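Local atomic coordinates of nucleocapsid protein (Sin Nombre virus, PDB entry 2IC6), a protein that encapsidates the viral genomic RNA, its N-terminal antiparallel coiled coil probably contributing to self-association of the nucleocapsid protein. Residues Gln11-Arg25 and Val54-Leu68. The protein carries 1 engineered substitution. Sequence-based numbering, arbitrary orientation.
Sequences QDNITLHEQRLVTTR and VSALETKLGELKREL. Engineered in segment 11-25: Arg20 (natural residue Gln).
Ile14, His17 and Leu21 of segment 11-25 enter segment 54-68 as knobs into holes, and Leu57 and Leu61 return the packing, which defines an intramolecular antiparallel coiled coil; the axes of the two segments run at 160° and come within 9.7 Å. Ile14 sits among Leu61, Leu64, Lys65 and Leu68, with its CD1 3.6 Å from Leu68 CD2. Leu21 fills the hole of Val54, Leu57, Glu58 and Leu61, its CD2 lying 3.7 Å from Leu61 CD1. Between these two knobs the core takes in a polar residue, His17. Its CB rests 3.6 Å from Leu61 CD2, while Leu64 CD1 lies over one face of the imidazole. His17 ND1 donates in its own ring plane to Asn13 O at 2.8 Å (156° at the hydrogen), which ties the ring nitrogen of this buried residue to its own helix and restrains the ring's rotation. Two salt bridges run along one side of the apolar seam. Arg25 NH1 meets the syn lone pair of Glu58 OE2 at 2.6 Å, near the guanidinium plane, and Val54 CG1 covers a face of that group. Glu18, bent at chi2 (-76°), brings OE1 within 2.7 Å of NZ on the extended Lys65. The seam joins helix 6-37 to helix 41-74 within one chain, and beyond the two ends of 11-25 helix 6-37 continues the contact, Leu28 touching Val54 and Leu7 and Val10 packing on Leu68.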
loop_
_atom_site.group_PDB
_atom_site.type_symbol
_atom_site.label_atom_id
_atom_site.label_comp_id
_atom_site.label_asym_id
_atom_site.label_seq_id
_atom_site.Cartn_x
_atom_site.Cartn_y
_atom_site.Cartn_z
ATOM N N GLN A 11 4.014 7.692 13.389
ATOM C CA GLN A 11 4.338 8.492 12.205
ATOM C C GLN A 11 5.412 7.900 11.331
ATOM O O GLN A 11 5.266 7.892 10.111
ATOM C CB GLN A 11 4.774 9.893 12.626
ATOM C CG GLN A 11 4.842 10.954 11.442
ATOM C CD GLN A 11 3.530 11.140 10.582
ATOM O OE1 GLN A 11 2.574 11.876 10.900
ATOM N NE2 GLN A 11 3.514 10.468 9.473
ATOM N N ASP A 12 6.508 7.388 11.891
ATOM C CA ASP A 12 7.554 6.776 11.085
ATOM C C ASP A 12 7.046 5.550 10.390
ATOM O O ASP A 12 7.451 5.281 9.266
ATOM C CB ASP A 12 8.779 6.486 11.942
ATOM C CG ASP A 12 9.549 7.749 12.317
ATOM O OD1 ASP A 12 9.328 8.855 11.772
ATOM O OD2 ASP A 12 10.404 7.641 13.216
ATOM N N ASN A 13 6.177 4.789 11.050
ATOM C CA ASN A 13 5.613 3.618 10.404
ATOM C C ASN A 13 4.687 4.007 9.257
ATOM O O ASN A 13 4.677 3.353 8.221
ATOM C CB ASN A 13 4.915 2.781 11.459
ATOM C CG ASN A 13 4.737 1.337 11.092
ATOM O OD1 ASN A 13 3.960 0.636 11.776
ATOM N ND2 ASN A 13 5.422 0.874 10.096
ATOM N N ILE A 14 3.934 5.089 9.399
ATOM C CA ILE A 14 3.115 5.589 8.317
ATOM C C ILE A 14 4.061 5.945 7.187
ATOM O O ILE A 14 3.804 5.604 6.046
ATOM C CB ILE A 14 2.244 6.788 8.777
ATOM C CG1 ILE A 14 1.132 6.273 9.717
ATOM C CG2 ILE A 14 1.636 7.598 7.607
ATOM C CD1 ILE A 14 0.381 7.397 10.485
ATOM N N THR A 15 5.138 6.669 7.460
ATOM C CA THR A 15 6.108 6.985 6.346
ATOM C C THR A 15 6.620 5.773 5.628
ATOM O O THR A 15 6.682 5.766 4.383
ATOM C CB THR A 15 7.315 7.717 6.907
ATOM O OG1 THR A 15 6.804 8.920 7.450
ATOM C CG2 THR A 15 8.431 8.006 5.847
ATOM N N LEU A 16 7.077 4.770 6.333
ATOM C CA LEU A 16 7.622 3.575 5.723
ATOM C C LEU A 16 6.555 2.953 4.870
ATOM O O LEU A 16 6.834 2.541 3.735
ATOM C CB LEU A 16 8.102 2.633 6.783
ATOM C CG LEU A 16 8.667 1.313 6.315
ATOM C CD1 LEU A 16 9.836 1.594 5.453
ATOM C CD2 LEU A 16 8.978 0.489 7.553
ATOM N N HIS A 17 5.318 2.908 5.385
ATOM C CA HIS A 17 4.249 2.313 4.584
ATOM C C HIS A 17 3.859 3.162 3.374
ATOM O O HIS A 17 3.554 2.561 2.333
ATOM C CB HIS A 17 3.084 1.956 5.480
ATOM C CG HIS A 17 3.317 0.712 6.302
ATOM N ND1 HIS A 17 4.013 0.738 7.492
ATOM C CD2 HIS A 17 2.933 -0.579 6.118
ATOM C CE1 HIS A 17 4.039 -0.492 7.994
ATOM N NE2 HIS A 17 3.396 -1.307 7.183
ATOM N N GLU A 18 3.858 4.491 3.506
ATOM C CA GLU A 18 3.578 5.336 2.370
ATOM C C GLU A 18 4.631 5.159 1.287
ATOM O O GLU A 18 4.332 5.134 0.079
ATOM C CB GLU A 18 3.567 6.790 2.786
ATOM C CG GLU A 18 2.430 7.168 3.631
ATOM C CD GLU A 18 1.113 7.330 2.961
ATOM O OE1 GLU A 18 0.175 7.864 3.635
ATOM O OE2 GLU A 18 0.914 6.967 1.761
ATOM N N GLN A 19 5.897 5.029 1.674
ATOM C CA GLN A 19 6.964 4.800 0.714
ATOM C C GLN A 19 6.776 3.463 0.022
ATOM O O GLN A 19 6.911 3.366 -1.218
ATOM C CB GLN A 19 8.331 4.910 1.397
ATOM C CG GLN A 19 8.581 6.320 1.910
ATOM C CD GLN A 19 9.961 6.508 2.521
ATOM O OE1 GLN A 19 10.593 5.545 2.937
ATOM N NE2 GLN A 19 10.406 7.744 2.639
ATOM N N ARG A 20 6.464 2.404 0.793
ATOM C CA ARG A 20 6.245 1.099 0.193
ATOM C C ARG A 20 4.993 1.131 -0.728
ATOM O O ARG A 20 4.974 0.462 -1.721
ATOM C CB ARG A 20 6.030 0.098 1.286
ATOM C CG ARG A 20 7.169 -0.216 1.995
ATOM C CD ARG A 20 6.937 -1.401 2.919
ATOM N NE ARG A 20 6.730 -0.975 4.278
ATOM C CZ ARG A 20 6.777 -1.792 5.316
ATOM N NH1 ARG A 20 7.018 -3.070 5.132
ATOM N NH2 ARG A 20 6.595 -1.324 6.532
ATOM N N LEU A 21 4.004 1.925 -0.371
ATOM C CA LEU A 21 2.827 2.060 -1.226
ATOM C C LEU A 21 3.231 2.639 -2.584
ATOM O O LEU A 21 2.750 2.191 -3.618
ATOM C CB LEU A 21 1.764 2.859 -0.541
ATOM C CG LEU A 21 0.458 3.030 -1.312
ATOM C CD1 LEU A 21 -0.171 1.699 -1.711
ATOM C CD2 LEU A 21 -0.529 3.907 -0.533
ATOM N N VAL A 22 4.078 3.655 -2.601
ATOM C CA VAL A 22 4.515 4.232 -3.884
ATOM C C VAL A 22 5.230 3.173 -4.738
ATOM O O VAL A 22 4.951 3.029 -5.930
ATOM C CB VAL A 22 5.410 5.444 -3.663
ATOM C CG1 VAL A 22 6.121 5.870 -4.965
ATOM C CG2 VAL A 22 4.583 6.599 -3.094
ATOM N N THR A 23 6.192 2.434 -4.180
ATOM C CA THR A 23 6.920 1.502 -4.976
ATOM C C THR A 23 6.035 0.337 -5.405
ATOM O O THR A 23 6.112 -0.123 -6.581
ATOM C CB THR A 23 8.176 1.048 -4.235
ATOM O OG1 THR A 23 7.912 0.443 -3.049
ATOM C CG2 THR A 23 9.028 2.208 -3.955
ATOM N N THR A 24 5.174 -0.142 -4.524
ATOM C CA THR A 24 4.262 -1.221 -4.873
ATOM C C THR A 24 3.262 -0.779 -5.916
ATOM O O THR A 24 2.901 -1.545 -6.824
ATOM C CB THR A 24 3.618 -1.840 -3.652
ATOM O OG1 THR A 24 4.633 -2.193 -2.701
ATOM C CG2 THR A 24 3.005 -3.160 -4.019
ATOM N N ARG A 25 2.785 0.453 -5.838
ATOM C CA ARG A 25 1.880 0.973 -6.857
ATOM C C ARG A 25 2.571 1.090 -8.201
ATOM O O ARG A 25 1.915 0.883 -9.237
ATOM C CB ARG A 25 1.234 2.297 -6.431
ATOM C CG ARG A 25 0.011 2.141 -5.614
ATOM C CD ARG A 25 -0.748 3.440 -5.311
ATOM N NE ARG A 25 -2.183 3.192 -4.879
ATOM C CZ ARG A 25 -3.157 2.780 -5.689
ATOM N NH1 ARG A 25 -4.301 2.446 -5.204
ATOM N NH2 ARG A 25 -2.993 2.720 -7.035
ATOM N N VAL A 54 -0.899 -3.849 -2.992
ATOM C CA VAL A 54 -1.289 -2.457 -2.824
ATOM C C VAL A 54 -2.444 -2.291 -1.869
ATOM O O VAL A 54 -2.423 -1.446 -0.972
ATOM C CB VAL A 54 -1.619 -1.842 -4.220
ATOM C CG1 VAL A 54 -2.363 -0.500 -4.089
ATOM C CG2 VAL A 54 -0.307 -1.676 -5.036
ATOM N N SER A 55 -3.473 -3.105 -2.037
ATOM C CA SER A 55 -4.644 -2.998 -1.179
ATOM C C SER A 55 -4.327 -3.311 0.263
ATOM O O SER A 55 -4.828 -2.626 1.154
ATOM C CB SER A 55 -5.708 -4.032 -1.615
ATOM O OG SER A 55 -6.352 -3.723 -2.839
ATOM N N ALA A 56 -3.460 -4.299 0.488
ATOM C CA ALA A 56 -3.079 -4.623 1.840
ATOM C C ALA A 56 -2.331 -3.480 2.499
ATOM O O ALA A 56 -2.532 -3.188 3.687
ATOM C CB ALA A 56 -2.273 -5.907 1.881
ATOM N N LEU A 57 -1.486 -2.784 1.744
ATOM C CA LEU A 57 -0.790 -1.595 2.282
ATOM C C LEU A 57 -1.746 -0.468 2.586
ATOM O O LEU A 57 -1.620 0.180 3.621
ATOM C CB LEU A 57 0.263 -1.131 1.269
ATOM C CG LEU A 57 1.563 -1.897 1.246
ATOM C CD1 LEU A 57 2.350 -1.597 -0.031
ATOM C CD2 LEU A 57 2.405 -1.606 2.483
ATOM N N GLU A 58 -2.712 -0.262 1.713
ATOM C CA GLU A 58 -3.675 0.781 1.949
ATOM C C GLU A 58 -4.494 0.453 3.219
ATOM O O GLU A 58 -4.762 1.356 4.045
ATOM C CB GLU A 58 -4.622 0.930 0.748
ATOM C CG GLU A 58 -3.945 1.620 -0.407
ATOM C CD GLU A 58 -4.604 1.574 -1.722
ATOM O OE1 GLU A 58 -5.457 0.694 -1.931
ATOM O OE2 GLU A 58 -4.180 2.391 -2.564
ATOM N N THR A 59 -4.874 -0.791 3.433
ATOM C CA THR A 59 -5.571 -1.162 4.635
ATOM C C THR A 59 -4.767 -0.865 5.873
ATOM O O THR A 59 -5.276 -0.296 6.842
ATOM C CB THR A 59 -6.042 -2.620 4.572
ATOM O OG1 THR A 59 -6.961 -2.736 3.509
ATOM C CG2 THR A 59 -6.640 -3.099 5.878
ATOM N N LYS A 60 -3.529 -1.308 5.884
ATOM C CA LYS A 60 -2.664 -1.066 7.002
ATOM C C LYS A 60 -2.448 0.412 7.267
ATOM O O LYS A 60 -2.538 0.860 8.411
ATOM C CB LYS A 60 -1.318 -1.754 6.739
ATOM C CG LYS A 60 -0.267 -1.511 7.818
ATOM C CD LYS A 60 -0.574 -2.127 9.121
ATOM C CE LYS A 60 0.490 -1.775 10.168
ATOM N NZ LYS A 60 0.306 -2.609 11.358
ATOM N N LEU A 61 -2.255 1.213 6.223
ATOM C CA LEU A 61 -2.176 2.652 6.373
ATOM C C LEU A 61 -3.396 3.277 6.957
ATOM O O LEU A 61 -3.292 4.181 7.796
ATOM C CB LEU A 61 -1.864 3.287 5.009
ATOM C CG LEU A 61 -0.400 3.299 4.653
ATOM C CD1 LEU A 61 -0.215 3.458 3.110
ATOM C CD2 LEU A 61 0.361 4.341 5.496
ATOM N N GLY A 62 -4.554 2.818 6.551
ATOM C CA GLY A 62 -5.768 3.386 7.119
ATOM C C GLY A 62 -5.865 3.127 8.610
ATOM O O GLY A 62 -6.312 4.003 9.356
ATOM N N GLU A 63 -5.469 1.937 9.040
ATOM C CA GLU A 63 -5.439 1.607 10.456
ATOM C C GLU A 63 -4.465 2.509 11.202
ATOM O O GLU A 63 -4.825 3.078 12.252
ATOM C CB GLU A 63 -5.073 0.170 10.662
ATOM C CG GLU A 63 -5.995 -0.900 10.115
ATOM C CD GLU A 63 -5.348 -2.327 10.130
ATOM O OE1 GLU A 63 -5.864 -3.183 9.390
ATOM O OE2 GLU A 63 -4.358 -2.593 10.865
ATOM N N LEU A 64 -3.245 2.631 10.700
ATOM C CA LEU A 64 -2.247 3.443 11.322
ATOM C C LEU A 64 -2.723 4.919 11.447
ATOM O O LEU A 64 -2.562 5.562 12.484
ATOM C CB LEU A 64 -0.954 3.413 10.556
ATOM C CG LEU A 64 -0.158 2.109 10.581
ATOM C CD1 LEU A 64 0.952 2.165 9.523
ATOM C CD2 LEU A 64 0.463 1.890 11.991
ATOM N N LYS A 65 -3.319 5.446 10.379
ATOM C CA LYS A 65 -3.712 6.828 10.358
ATOM C C LYS A 65 -4.860 7.075 11.338
ATOM O O LYS A 65 -4.891 8.097 12.057
ATOM C CB LYS A 65 -4.095 7.241 8.948
ATOM C CG LYS A 65 -2.930 7.334 8.010
ATOM C CD LYS A 65 -3.343 7.579 6.594
ATOM C CE LYS A 65 -2.157 7.700 5.720
ATOM N NZ LYS A 65 -2.467 7.992 4.333
ATOM N N ARG A 66 -5.830 6.176 11.394
ATOM C CA ARG A 66 -6.933 6.334 12.366
ATOM C C ARG A 66 -6.401 6.277 13.775
ATOM O O ARG A 66 -6.887 7.000 14.677
ATOM C CB ARG A 66 -8.031 5.321 12.086
ATOM C CG ARG A 66 -8.930 5.699 10.874
ATOM C CD ARG A 66 -9.993 4.652 10.567
ATOM N NE ARG A 66 -10.917 5.025 9.483
ATOM C CZ ARG A 66 -12.057 5.719 9.636
ATOM N NH1 ARG A 66 -12.513 6.161 10.829
ATOM N NH2 ARG A 66 -12.760 5.978 8.533
ATOM N N GLU A 67 -5.459 5.387 14.045
ATOM C CA GLU A 67 -4.873 5.299 15.403
ATOM C C GLU A 67 -4.072 6.541 15.733
ATOM O O GLU A 67 -4.153 7.042 16.856
ATOM C CB GLU A 67 -4.072 4.054 15.553
ATOM C CG GLU A 67 -5.047 2.874 15.553
ATOM C CD GLU A 67 -4.391 1.499 15.807
ATOM O OE1 GLU A 67 -3.259 1.435 16.355
ATOM O OE2 GLU A 67 -5.126 0.505 15.618
ATOM N N LEU A 68 -3.257 7.072 14.808
ATOM C CA LEU A 68 -2.542 8.308 15.092
ATOM C C LEU A 68 -3.499 9.461 15.392
ATOM O O LEU A 68 -3.219 10.264 16.291
ATOM C CB LEU A 68 -1.608 8.630 13.916
ATOM C CG LEU A 68 -0.714 9.848 14.161
ATOM C CD1 LEU A 68 0.108 9.819 15.418
ATOM C CD2 LEU A 68 0.177 10.098 12.930
#